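Side-chain contacts in leucyl aminopeptidase (Trypanosoma brucei brucei, PDB 5NTD), which probably removes N-terminal residues, leucine among them, from peptides as a manganese-bound M17 aminopeptidase that is inhibited by bestatin: residues L269-Y274 / V382-N387; F323-R328 / L513-F518; T338-E343 / R375-D380; P451-N456 / A475-T480. All blocks are in the same frame, centred on the assembly; numbering follows the deposited sequence.

Interaction 1 (L269-Y274 / V382-N387)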
loop_
_atom_site.group_PDB
_atom_site.type_symbol
_atom_site.label_atom_id
_atom_site.label_comp_id
_atom_site.label_asym_id
_atom_site.label_seq_id
_atom_site.Cartn_x
_atom_site.Cartn_y
_atom_site.Cartn_z
ATOM N N LEU G 269 37.330 2.199 3.964
ATOM C CA LEU G 269 37.801 2.230 2.588
ATOM C C LEU G 269 39.115 1.444 2.544
ATOM O O LEU G 269 40.147 1.875 3.041
ATOM C CB LEU G 269 38.007 3.644 2.120
ATOM C CG LEU G 269 37.995 3.858 0.614
ATOM C CD1 LEU G 269 36.642 3.578 -0.012
ATOM C CD2 LEU G 269 38.407 5.290 0.320
ATOM N N VAL G 270 39.047 0.278 1.927
ATOM C CA VAL G 270 40.152 -0.656 1.872
ATOM C C VAL G 270 40.713 -0.743 0.449
ATOM O O VAL G 270 40.021 -1.185 -0.466
ATOM C CB VAL G 270 39.731 -2.039 2.316
ATOM C CG1 VAL G 270 40.894 -3.014 2.261
ATOM C CG2 VAL G 270 39.177 -1.999 3.719
ATOM N N THR G 271 41.964 -0.341 0.276
ATOM C CA THR G 271 42.588 -0.390 -1.032
ATOM C C THR G 271 43.743 -1.383 -1.054
ATOM O O THR G 271 44.649 -1.336 -0.228
ATOM C CB THR G 271 43.057 0.993 -1.509
ATOM O OG1 THR G 271 41.928 1.888 -1.618
ATOM C CG2 THR G 271 43.708 0.904 -2.874
ATOM N N LEU G 272 43.697 -2.259 -2.039
ATOM C CA LEU G 272 44.700 -3.287 -2.259
ATOM C C LEU G 272 45.475 -2.968 -3.546
ATOM O O LEU G 272 44.882 -2.494 -4.515
ATOM C CB LEU G 272 44.078 -4.676 -2.385
ATOM C CG LEU G 272 42.964 -4.961 -1.386
ATOM C CD1 LEU G 272 42.375 -6.340 -1.644
ATOM C CD2 LEU G 272 43.482 -4.885 0.029
ATOM N N LEU G 273 46.792 -3.216 -3.523
ATOM C CA LEU G 273 47.668 -2.942 -4.690
ATOM C C LEU G 273 48.441 -4.135 -5.116
ATOM O O LEU G 273 49.058 -4.812 -4.329
ATOM C CB LEU G 273 48.653 -1.840 -4.411
ATOM C CG LEU G 273 48.048 -0.461 -4.181
ATOM C CD1 LEU G 273 49.112 0.474 -3.587
ATOM C CD2 LEU G 273 47.509 0.112 -5.498
ATOM N N TYR G 274 48.421 -4.347 -6.412
ATOM C CA TYR G 274 49.240 -5.364 -7.043
ATOM C C TYR G 274 49.914 -4.765 -8.267
ATOM O O TYR G 274 49.262 -4.227 -9.176
ATOM C CB TYR G 274 48.387 -6.561 -7.451
ATOM C CG TYR G 274 49.011 -7.470 -8.483
ATOM C CD1 TYR G 274 50.089 -8.297 -8.158
ATOM C CD2 TYR G 274 48.489 -7.535 -9.775
ATOM C CE1 TYR G 274 50.630 -9.148 -9.098
ATOM C CE2 TYR G 274 49.023 -8.381 -10.732
ATOM C CZ TYR G 274 50.086 -9.185 -10.387
ATOM O OH TYR G 274 50.608 -10.017 -11.346
ATOM N N VAL G 382 35.611 5.718 -6.371
ATOM C CA VAL G 382 36.183 6.040 -7.701
ATOM C C VAL G 382 37.020 7.309 -7.671
ATOM O O VAL G 382 38.011 7.418 -8.383
ATOM C CB VAL G 382 35.149 6.131 -8.843
ATOM C CG1 VAL G 382 34.396 4.825 -8.973
ATOM C CG2 VAL G 382 34.188 7.292 -8.654
ATOM N N PHE G 383 36.645 8.259 -6.825
ATOM C CA PHE G 383 37.493 9.462 -6.650
ATOM C C PHE G 383 38.831 9.065 -6.010
ATOM O O PHE G 383 39.886 9.489 -6.465
ATOM C CB PHE G 383 36.891 10.557 -5.818
ATOM C CG PHE G 383 37.708 11.820 -5.857
ATOM C CD1 PHE G 383 37.594 12.712 -6.931
ATOM C CD2 PHE G 383 38.640 12.102 -4.863
ATOM C CE1 PHE G 383 38.365 13.898 -6.978
ATOM C CE2 PHE G 383 39.398 13.269 -4.909
ATOM C CZ PHE G 383 39.269 14.159 -5.967
ATOM N N HIS G 384 38.745 8.234 -4.999
ATOM C CA HIS G 384 39.944 7.727 -4.368
ATOM C C HIS G 384 40.883 7.045 -5.401
ATOM O O HIS G 384 42.084 7.311 -5.462
ATOM C CB HIS G 384 39.596 6.708 -3.303
ATOM C CG HIS G 384 40.791 6.180 -2.574
ATOM N ND1 HIS G 384 41.451 6.909 -1.605
ATOM C CD2 HIS G 384 41.448 4.994 -2.673
ATOM C CE1 HIS G 384 42.448 6.184 -1.123
ATOM N NE2 HIS G 384 42.469 5.023 -1.757
ATOM N N ALA G 385 40.307 6.166 -6.200
ATOM C CA ALA G 385 41.081 5.401 -7.193
ATOM C C ALA G 385 41.694 6.314 -8.243
ATOM O O ALA G 385 42.821 6.087 -8.669
ATOM C CB ALA G 385 40.232 4.341 -7.873
ATOM N N THR G 386 40.959 7.316 -8.648
ATOM C CA THR G 386 41.385 8.164 -9.772
ATOM C C THR G 386 42.194 9.396 -9.343
ATOM O O THR G 386 42.733 10.104 -10.185
ATOM C CB THR G 386 40.202 8.651 -10.630
ATOM O OG1 THR G 386 39.240 9.299 -9.795
ATOM C CG2 THR G 386 39.583 7.483 -11.330
ATOM N N ASN G 387 42.259 9.643 -8.054
ATOM C CA ASN G 387 42.934 10.837 -7.545
ATOM C C ASN G 387 43.988 10.621 -6.473
ATOM O O ASN G 387 44.913 11.406 -6.373
ATOM C CB ASN G 387 41.928 11.829 -6.964
ATOM C CG ASN G 387 42.448 13.270 -6.983
ATOM O OD1 ASN G 387 42.499 13.900 -8.028
ATOM N ND2 ASN G 387 42.826 13.777 -5.824
#

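Interaction 2 (F323-R328 / L513-F518)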
loop_
_atom_site.group_PDB
_atom_site.type_symbol
_atom_site.label_atom_id
_atom_site.label_comp_id
_atom_site.label_asym_id
_atom_site.label_seq_id
_atom_site.Cartn_x
_atom_site.Cartn_y
_atom_site.Cartn_z
ATOM N N PHE G 323 40.755 -9.692 -8.164
ATOM C CA PHE G 323 42.075 -9.226 -7.730
ATOM C C PHE G 323 42.930 -10.410 -7.260
ATOM O O PHE G 323 44.087 -10.535 -7.641
ATOM C CB PHE G 323 41.949 -8.206 -6.640
ATOM C CG PHE G 323 43.257 -7.681 -6.135
ATOM C CD1 PHE G 323 43.821 -6.549 -6.682
ATOM C CD2 PHE G 323 43.867 -8.256 -5.038
ATOM C CE1 PHE G 323 44.989 -6.004 -6.159
ATOM C CE2 PHE G 323 45.039 -7.730 -4.510
ATOM C CZ PHE G 323 45.599 -6.601 -5.070
ATOM N N LEU G 324 42.377 -11.246 -6.393
ATOM C CA LEU G 324 43.133 -12.414 -5.858
ATOM C C LEU G 324 43.582 -13.326 -6.984
ATOM O O LEU G 324 44.725 -13.788 -7.001
ATOM C CB LEU G 324 42.338 -13.237 -4.865
ATOM C CG LEU G 324 42.063 -12.567 -3.516
ATOM C CD1 LEU G 324 41.312 -13.550 -2.627
ATOM C CD2 LEU G 324 43.343 -12.088 -2.838
ATOM N N THR G 325 42.700 -13.560 -7.947
ATOM C CA THR G 325 43.054 -14.414 -9.065
ATOM C C THR G 325 44.213 -13.819 -9.849
ATOM O O THR G 325 45.147 -14.521 -10.232
ATOM C CB THR G 325 41.878 -14.629 -9.995
ATOM O OG1 THR G 325 40.883 -15.340 -9.260
ATOM C CG2 THR G 325 42.296 -15.482 -11.209
ATOM N N ALA G 326 44.141 -12.525 -10.106
ATOM C CA ALA G 326 45.199 -11.829 -10.835
ATOM C C ALA G 326 46.548 -11.977 -10.101
ATOM O O ALA G 326 47.590 -12.138 -10.758
ATOM C CB ALA G 326 44.879 -10.365 -11.018
ATOM N N VAL G 327 46.517 -11.891 -8.765
ATOM C CA VAL G 327 47.755 -12.015 -7.966
ATOM C C VAL G 327 48.264 -13.453 -8.020
ATOM O O VAL G 327 49.435 -13.725 -8.295
ATOM C CB VAL G 327 47.566 -11.616 -6.513
ATOM C CG1 VAL G 327 48.816 -11.939 -5.698
ATOM C CG2 VAL G 327 47.261 -10.129 -6.430
ATOM N N ARG G 328 47.360 -14.375 -7.793
ATOM C CA ARG G 328 47.729 -15.796 -7.781
ATOM C C ARG G 328 48.255 -16.294 -9.139
ATOM O O ARG G 328 49.206 -17.070 -9.169
ATOM C CB ARG G 328 46.581 -16.681 -7.326
ATOM C CG ARG G 328 46.434 -16.681 -5.835
ATOM C CD ARG G 328 45.153 -17.356 -5.405
ATOM N NE ARG G 328 45.223 -17.775 -4.005
ATOM C CZ ARG G 328 44.168 -18.114 -3.247
ATOM N NH1 ARG G 328 42.920 -18.109 -3.752
ATOM N NH2 ARG G 328 44.366 -18.463 -1.983
ATOM N N LEU G 513 34.682 -13.119 -14.748
ATOM C CA LEU G 513 34.460 -12.033 -15.735
ATOM C C LEU G 513 35.706 -11.132 -15.805
ATOM O O LEU G 513 36.236 -10.875 -16.875
ATOM C CB LEU G 513 33.247 -11.179 -15.366
ATOM C CG LEU G 513 32.955 -9.928 -16.205
ATOM C CD1 LEU G 513 32.691 -10.301 -17.646
ATOM C CD2 LEU G 513 31.757 -9.218 -15.612
ATOM N N LEU G 514 36.145 -10.681 -14.645
ATOM C CA LEU G 514 37.328 -9.834 -14.557
ATOM C C LEU G 514 38.601 -10.563 -15.074
ATOM O O LEU G 514 39.400 -9.992 -15.797
ATOM C CB LEU G 514 37.577 -9.377 -13.133
ATOM C CG LEU G 514 36.584 -8.385 -12.548
ATOM C CD1 LEU G 514 36.884 -8.121 -11.083
ATOM C CD2 LEU G 514 36.619 -7.072 -13.331
ATOM N N THR G 515 38.759 -11.810 -14.666
ATOM C CA THR G 515 39.910 -12.577 -15.057
ATOM C C THR G 515 39.991 -12.632 -16.583
ATOM O O THR G 515 41.037 -12.386 -17.165
ATOM C CB THR G 515 39.879 -13.982 -14.468
ATOM O OG1 THR G 515 39.919 -13.875 -13.036
ATOM C CG2 THR G 515 41.107 -14.789 -14.928
ATOM N N GLU G 516 38.854 -12.908 -17.206
ATOM C CA GLU G 516 38.775 -13.027 -18.654
ATOM C C GLU G 516 39.004 -11.672 -19.299
ATOM O O GLU G 516 39.715 -11.555 -20.313
ATOM C CB GLU G 516 37.459 -13.638 -19.063
ATOM C CG GLU G 516 37.244 -13.743 -20.566
ATOM C CD GLU G 516 38.273 -14.632 -21.277
ATOM O OE1 GLU G 516 38.840 -15.546 -20.636
ATOM O OE2 GLU G 516 38.526 -14.385 -22.484
ATOM N N TYR G 517 38.441 -10.631 -18.701
ATOM C CA TYR G 517 38.657 -9.253 -19.196
ATOM C C TYR G 517 40.175 -8.898 -19.171
ATOM O O TYR G 517 40.741 -8.402 -20.161
ATOM C CB TYR G 517 37.817 -8.222 -18.397
ATOM C CG TYR G 517 38.096 -6.756 -18.739
ATOM C CD1 TYR G 517 37.591 -6.183 -19.878
ATOM C CD2 TYR G 517 38.925 -5.994 -17.944
ATOM C CE1 TYR G 517 37.903 -4.864 -20.224
ATOM C CE2 TYR G 517 39.247 -4.680 -18.270
ATOM C CZ TYR G 517 38.747 -4.124 -19.405
ATOM O OH TYR G 517 39.060 -2.822 -19.730
ATOM N N PHE G 518 40.799 -9.164 -18.046
ATOM C CA PHE G 518 42.256 -8.900 -17.882
ATOM C C PHE G 518 43.113 -9.691 -18.917
ATOM O O PHE G 518 44.038 -9.166 -19.495
ATOM C CB PHE G 518 42.755 -9.269 -16.486
ATOM C CG PHE G 518 42.146 -8.478 -15.379
ATOM C CD1 PHE G 518 41.678 -7.207 -15.579
ATOM C CD2 PHE G 518 42.070 -9.020 -14.112
ATOM C CE1 PHE G 518 41.112 -6.477 -14.530
ATOM C CE2 PHE G 518 41.522 -8.316 -13.062
ATOM C CZ PHE G 518 41.048 -7.029 -13.272
HETATM O O HOH W 1 38.711 -15.013 -10.818
#

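Interaction 3 (T338-E343 / R375-D380). With BCT (bicarbonate ion), chain B.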
loop_
_atom_site.group_PDB
_atom_site.type_symbol
_atom_site.label_atom_id
_atom_site.label_comp_id
_atom_site.label_asym_id
_atom_site.label_seq_id
_atom_site.Cartn_x
_atom_site.Cartn_y
_atom_site.Cartn_z
ATOM N N THR G 338 39.728 -1.291 -4.598
ATOM C CA THR G 338 39.197 -0.469 -3.499
ATOM C C THR G 338 37.831 -1.029 -3.083
ATOM O O THR G 338 36.880 -1.052 -3.857
ATOM C CB THR G 338 39.134 1.014 -3.887
ATOM O OG1 THR G 338 40.470 1.508 -4.084
ATOM C CG2 THR G 338 38.458 1.841 -2.799
ATOM N N LEU G 339 37.773 -1.491 -1.852
ATOM C CA LEU G 339 36.552 -2.026 -1.256
ATOM C C LEU G 339 35.881 -0.930 -0.432
ATOM O O LEU G 339 36.462 -0.389 0.503
ATOM C CB LEU G 339 36.840 -3.209 -0.364
ATOM C CG LEU G 339 37.700 -4.311 -0.977
ATOM C CD1 LEU G 339 37.951 -5.367 0.090
ATOM C CD2 LEU G 339 37.053 -4.937 -2.201
ATOM N N CYS G 340 34.654 -0.605 -0.816
ATOM C CA CYS G 340 33.887 0.436 -0.147
ATOM C C CYS G 340 32.998 -0.259 0.865
ATOM O O CYS G 340 31.856 -0.632 0.573
ATOM C CB CYS G 340 33.068 1.242 -1.142
ATOM S SG CYS G 340 34.026 1.962 -2.486
ATOM N N LEU G 341 33.539 -0.435 2.052
ATOM C CA LEU G 341 32.892 -1.243 3.101
ATOM C C LEU G 341 32.116 -0.395 4.105
ATOM O O LEU G 341 32.638 0.522 4.736
ATOM C CB LEU G 341 33.892 -2.073 3.873
ATOM C CG LEU G 341 34.760 -2.993 3.038
ATOM C CD1 LEU G 341 35.789 -3.698 3.937
ATOM C CD2 LEU G 341 33.940 -4.028 2.302
ATOM N N ALA G 342 30.844 -0.725 4.214
ATOM C CA ALA G 342 29.946 -0.054 5.170
ATOM C C ALA G 342 28.719 -0.923 5.378
ATOM O O ALA G 342 28.338 -1.695 4.515
ATOM C CB ALA G 342 29.518 1.316 4.669
ATOM N N GLU G 343 28.131 -0.813 6.550
ATOM C CA GLU G 343 26.755 -1.276 6.753
ATOM C C GLU G 343 25.853 -0.044 6.714
ATOM O O GLU G 343 26.140 0.948 7.380
ATOM C CB GLU G 343 26.546 -2.016 8.058
ATOM C CG GLU G 343 25.078 -2.426 8.236
ATOM C CD GLU G 343 24.834 -3.397 9.365
ATOM O OE1 GLU G 343 25.653 -3.483 10.320
ATOM O OE2 GLU G 343 23.742 -4.014 9.372
ATOM N N ARG G 375 25.689 4.290 -4.595
ATOM C CA ARG G 375 26.281 5.233 -5.507
ATOM C C ARG G 375 27.131 6.254 -4.765
ATOM O O ARG G 375 28.118 6.771 -5.287
ATOM C CB ARG G 375 25.205 5.906 -6.364
ATOM C CG ARG G 375 24.341 6.881 -5.606
ATOM C CD ARG G 375 23.102 7.220 -6.414
ATOM N NE ARG G 375 22.209 6.059 -6.518
ATOM C CZ ARG G 375 21.153 6.004 -7.314
ATOM N NH1 ARG G 375 20.849 7.037 -8.092
ATOM N NH2 ARG G 375 20.437 4.924 -7.366
ATOM N N ILE G 376 26.721 6.558 -3.540
ATOM C CA ILE G 376 27.460 7.533 -2.695
ATOM C C ILE G 376 28.823 6.965 -2.290
ATOM O O ILE G 376 29.864 7.575 -2.395
ATOM C CB ILE G 376 26.653 7.894 -1.438
ATOM C CG1 ILE G 376 25.426 8.734 -1.851
ATOM C CG2 ILE G 376 27.516 8.645 -0.446
ATOM C CD1 ILE G 376 24.459 9.010 -0.737
ATOM N N VAL G 377 28.763 5.773 -1.807
ATOM C CA VAL G 377 29.926 5.040 -1.343
ATOM C C VAL G 377 30.927 4.844 -2.520
ATOM O O VAL G 377 32.118 5.055 -2.419
ATOM C CB VAL G 377 29.356 3.754 -0.699
ATOM C CG1 VAL G 377 29.972 2.497 -1.186
ATOM C CG2 VAL G 377 29.323 3.898 0.807
ATOM N N LEU G 378 30.384 4.500 -3.665
ATOM C CA LEU G 378 31.171 4.319 -4.873
ATOM C C LEU G 378 31.757 5.620 -5.375
ATOM O O LEU G 378 32.818 5.646 -6.003
ATOM C CB LEU G 378 30.329 3.663 -5.972
ATOM C CG LEU G 378 29.953 2.207 -5.713
ATOM C CD1 LEU G 378 28.854 1.766 -6.654
ATOM C CD2 LEU G 378 31.167 1.299 -5.865
ATOM N N GLY G 379 31.035 6.699 -5.155
ATOM C CA GLY G 379 31.536 8.041 -5.551
ATOM C C GLY G 379 32.864 8.372 -4.867
ATOM O O GLY G 379 33.812 8.854 -5.480
ATOM N N ASP G 380 32.925 8.058 -3.596
ATOM C CA ASP G 380 34.167 8.210 -2.830
ATOM C C ASP G 380 35.241 7.201 -3.302
ATOM O O ASP G 380 36.401 7.522 -3.400
ATOM C CB ASP G 380 33.906 8.068 -1.338
ATOM C CG ASP G 380 33.479 9.386 -0.700
ATOM O OD1 ASP G 380 33.547 10.441 -1.374
ATOM O OD2 ASP G 380 33.131 9.378 0.502
HETATM C C BCT B . 22.068 2.862 -4.754
HETATM O O1 BCT B . 22.512 2.119 -3.716
HETATM O O2 BCT B . 22.655 3.858 -5.180
HETATM O O3 BCT B . 20.979 2.568 -5.304
#

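Interaction 4 (P451-N456 / A475-T480)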
loop_
_atom_site.group_PDB
_atom_site.type_symbol
_atom_site.label_atom_id
_atom_site.label_comp_id
_atom_site.label_asym_id
_atom_site.label_seq_id
_atom_site.Cartn_x
_atom_site.Cartn_y
_atom_site.Cartn_z
ATOM N N PRO G 451 20.274 16.067 -15.791
ATOM C CA PRO G 451 19.179 16.891 -15.237
ATOM C C PRO G 451 18.370 16.228 -14.129
ATOM O O PRO G 451 17.738 16.919 -13.329
ATOM C CB PRO G 451 18.272 17.149 -16.445
ATOM C CG PRO G 451 19.070 16.775 -17.641
ATOM C CD PRO G 451 20.041 15.733 -17.196
ATOM N N GLU G 452 18.415 14.907 -14.065
ATOM C CA GLU G 452 17.676 14.178 -13.027
ATOM C C GLU G 452 18.196 14.408 -11.612
ATOM O O GLU G 452 17.492 14.148 -10.639
ATOM C CB GLU G 452 17.672 12.681 -13.307
ATOM C CG GLU G 452 16.861 12.304 -14.545
ATOM C CD GLU G 452 15.372 12.577 -14.402
ATOM O OE1 GLU G 452 14.897 12.801 -13.275
ATOM O OE2 GLU G 452 14.675 12.560 -15.432
ATOM N N PHE G 453 19.407 14.923 -11.511
ATOM C CA PHE G 453 20.046 15.084 -10.214
ATOM C C PHE G 453 20.148 16.545 -9.734
ATOM O O PHE G 453 20.943 16.834 -8.851
ATOM C CB PHE G 453 21.432 14.398 -10.226
ATOM C CG PHE G 453 21.356 12.913 -10.340
ATOM C CD1 PHE G 453 21.080 12.128 -9.241
ATOM C CD2 PHE G 453 21.535 12.289 -11.560
ATOM C CE1 PHE G 453 20.990 10.742 -9.355
ATOM C CE2 PHE G 453 21.460 10.912 -11.681
ATOM C CZ PHE G 453 21.191 10.135 -10.577
ATOM N N LYS G 454 19.350 17.431 -10.306
ATOM C CA LYS G 454 19.383 18.866 -9.929
ATOM C C LYS G 454 18.959 18.985 -8.451
ATOM O O LYS G 454 18.045 18.306 -7.992
ATOM C CB LYS G 454 18.548 19.775 -10.860
ATOM N N SER G 455 19.667 19.829 -7.725
ATOM C CA SER G 455 19.387 20.119 -6.314
ATOM C C SER G 455 19.243 21.620 -6.109
ATOM O O SER G 455 19.954 22.396 -6.713
ATOM C CB SER G 455 20.510 19.570 -5.431
ATOM O OG SER G 455 20.421 20.032 -4.100
ATOM N N ASN G 456 18.348 22.009 -5.218
ATOM C CA ASN G 456 18.230 23.431 -4.831
ATOM C C ASN G 456 19.493 23.993 -4.129
ATOM O O ASN G 456 19.891 25.123 -4.365
ATOM C CB ASN G 456 17.069 23.656 -3.864
ATOM C CG ASN G 456 15.708 23.611 -4.548
ATOM O OD1 ASN G 456 15.587 23.911 -5.726
ATOM N ND2 ASN G 456 14.679 23.274 -3.780
ATOM N N ALA G 475 22.101 5.872 -12.108
ATOM C CA ALA G 475 22.946 5.500 -10.948
ATOM C C ALA G 475 24.432 5.487 -11.344
ATOM O O ALA G 475 25.301 5.939 -10.613
ATOM C CB ALA G 475 22.542 4.170 -10.371
ATOM N N GLY G 476 24.694 4.981 -12.537
ATOM C CA GLY G 476 26.051 4.986 -13.094
ATOM C C GLY G 476 26.538 6.401 -13.292
ATOM O O GLY G 476 27.640 6.766 -12.887
ATOM N N TYR G 477 25.682 7.219 -13.868
ATOM C CA TYR G 477 26.029 8.629 -14.119
ATOM C C TYR G 477 26.488 9.294 -12.831
ATOM O O TYR G 477 27.469 10.014 -12.796
ATOM C CB TYR G 477 24.868 9.415 -14.742
ATOM C CG TYR G 477 25.133 10.899 -14.697
ATOM C CD1 TYR G 477 25.975 11.505 -15.625
ATOM C CD2 TYR G 477 24.620 11.691 -13.670
ATOM C CE1 TYR G 477 26.269 12.856 -15.566
ATOM C CE2 TYR G 477 24.909 13.045 -13.602
ATOM C CZ TYR G 477 25.733 13.614 -14.550
ATOM O OH TYR G 477 26.045 14.944 -14.465
ATOM N N PHE G 478 25.729 9.077 -11.762
ATOM C CA PHE G 478 26.029 9.686 -10.461
ATOM C C PHE G 478 27.495 9.420 -10.088
ATOM O O PHE G 478 28.235 10.305 -9.669
ATOM C CB PHE G 478 25.124 9.156 -9.349
ATOM C CG PHE G 478 25.464 9.700 -7.998
ATOM C CD1 PHE G 478 26.481 9.141 -7.242
ATOM C CD2 PHE G 478 24.787 10.799 -7.484
ATOM C CE1 PHE G 478 26.810 9.660 -5.997
ATOM C CE2 PHE G 478 25.114 11.326 -6.237
ATOM C CZ PHE G 478 26.116 10.758 -5.492
ATOM N N ILE G 479 27.859 8.169 -10.219
ATOM C CA ILE G 479 29.215 7.704 -9.866
ATOM C C ILE G 479 30.270 8.466 -10.695
ATOM O O ILE G 479 31.257 8.916 -10.157
ATOM C CB ILE G 479 29.369 6.202 -10.096
ATOM C CG1 ILE G 479 28.444 5.432 -9.161
ATOM C CG2 ILE G 479 30.812 5.793 -9.854
ATOM C CD1 ILE G 479 28.223 3.985 -9.576
ATOM N N THR G 480 29.983 8.673 -11.978
ATOM C CA THR G 480 30.927 9.350 -12.885
ATOM C C THR G 480 31.214 10.799 -12.482
ATOM O O THR G 480 32.312 11.284 -12.693
ATOM C CB THR G 480 30.520 9.325 -14.371
ATOM O OG1 THR G 480 29.342 10.092 -14.588
ATOM C CG2 THR G 480 30.287 7.907 -14.807
#

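Interaction 1 (L269-Y274 / V382-N387)
Leu269 and Thr271 of strand 268-274 face the last turns of helix 374-387, with CA of Thr271 8.6 Å from CA of Ala385 and CA of Leu269 9.1 Å from CA of His384. This is helix-on-sheet packing in the catalytic domain of the cytosol aminopeptidase family, where the helix lies against the mixed sheet and His384 is the one helix residue here to reach the strand. Its CG is anti to the backbone N (chi1 -178°), which sends the imidazole out from the helix toward the strand. The side chains of Leu269 and His384 run antiparallel past one another, and the methyl CD2 of Leu269 settles over one face of the imidazole, 4.1 Å from the ring centroid and 20° off its normal, a CH-pi contact displaced toward the rim of the ring. Thr271 approaches the same ring obliquely, its OG1 3.2 Å from NE2 of His384. That OG1 is hydrogen-bonded to OG1 of Thr338 on the neighbouring strand, and ND1 of His384 to the hydroxyl of Tyr253, so both polar groups have partners beyond the pair although they are buried. One turn of the helix is tied by the carbonyl O of Val382, which takes both the backbone N and the hydroxyl of Thr386 from opposite faces of its plane.

Interaction 2 (F323-R328 / L513-F518)
A small, buried helix-helix contact joins helix 314-328 to the C-terminal helix 511-519 within the aminopeptidase catalytic domain, beside strand 334-344 of its mixed sheet. The helices come nearest at Ala326 and Thr515, whose CA atoms are 6.8 Å apart; the two threonines and Ala326 allow this approach, with the Phe518 ring at one side. The side chains of Thr325 and Thr515 lie roughly perpendicular. In both, the methyl is anti to the backbone N and the hydroxyl lies beside it (chi1 -64° in Thr325). The methyl CG2 of Thr325 therefore rests against Thr515, 3.4 Å from its OG1 and 4.0 Å from its CG2. The hydroxyls also have other partners: Thr325 OG1 bonds to Ser205 and to the carbonyl of Cys321, one turn back, while Thr515 OG1 bonds to the carbonyl of Pro511. CB of Ala326 meets the Phe518 ring obliquely, 4.4 Å from CD2; Leu335 of strand 334-344 touches both residues, joining the pair to the sheet. Leu514 O sits over one face of the Phe518 ring, toward its rim. One water bridges the helices, 2.7 Å from OG1 of Thr325 and 2.8 Å from OG1 of Thr515.

Interaction 3 (T338-E343 / R375-D380)
Oxygen O2 of the bicarbonate is gripped by Arg375 from both backbone and side chain: NE donates a nearly straight bond of 2.6 Å to O2 (N-H...O 173°), and the backbone N of Arg375 adds another at 3.1 Å to the same oxygen. NH2 reaches O2 weakly but gives a straight bond to O3, 3.2 Å away (169°), and the bicarbonate carbon lies in the guanidinium plane at its edge. A first torsion that sets CG between the backbone N and the carbonyl carbon (chi1 71°), with a bend at chi3, folds the arginine back so that NE and its own backbone N converge on one anion. Gly374 N also bonds to the bicarbonate, at the start of helix 374-387, whose amino end would probably favour a negative charge. In M17 (cytosol aminopeptidase) enzymes a bicarbonate held this way is thought to act as general base. Two residues on, the helix packs on strand 334-344 of the catalytic domain, with the Val377 side chain about 8 Å from a manganese ion. CG1 of Val377 is modelled 3.3 Å from CB of Cys340, but its chi1 is not staggered and this closeness is doubtful. Ile256 of helix 254-260 packs on both. SG of Cys340 lies 3.6 Å from Val377 O and, more loosely, 4.5 Å from Leu378 CD2.

Interaction 4 (P451-N456 / A475-T480)
Phe453 sets its ring against those of both Tyr477 and Phe478, consecutive residues of helix 471-480, and so forms an aromatic cluster with them. Its rim atom CD2 comes to the edge of the Tyr477 ring, 3.8 Å from CD2 of the tyrosine. The two planes are inclined by only 26°, yet the rings are slid so far apart, with centroids 5.9 Å from each other, that they barely overlap. Toward Phe478 the angle is steeper: the planes meet obliquely at 59°, and CE1 of Phe453 is 4.2 Å from CD2 of Phe478. CG of Tyr477 is anti to the backbone N (chi1 167°), which carries its ring out from the helix alongside Phe453. Behind this first shell, Met464 and Thr461 pack on Phe453, while Met460 and Arg375, which holds the bicarbonate, pack on Phe478. Flanking residues of the loop are tied elsewhere: Glu452 makes a salt bridge to Arg466, and Asn456 ND2 bonds to the carbonyl of Ser503 in a third subunit. On the helix, Thr480 OG1 bonds in the carbonyl plane to O of Tyr477 at 2.6 Å. This aromatic cluster joins the 451-456 loop to helix 471-480 beside the bestatin pocket.

In the fold
Helix 374-387 carries two of the contacts: interaction 3 uses its bicarbonate-binding start and interaction 1 its far end, with centres 11 Å apart. Their strands are neighbours in one sheet, joined where Val270 O lies 2.7 Å from Leu339 N. Interaction 4 backs the same helix, for the Phe478 ring meets the carbonyl of Arg375 and Ile479 packs on Leu378. Interaction 2 lies farther along the sheet and touches interaction 1 through Phe323, whose CZ is 3.6 Å from CB of Leu272. Interactions 3 and 4 lie near the active site: the Val377 side chain is about 8 Å from a manganese ion, and those of Leu378 and Phe453 about 9 Å from bestatin.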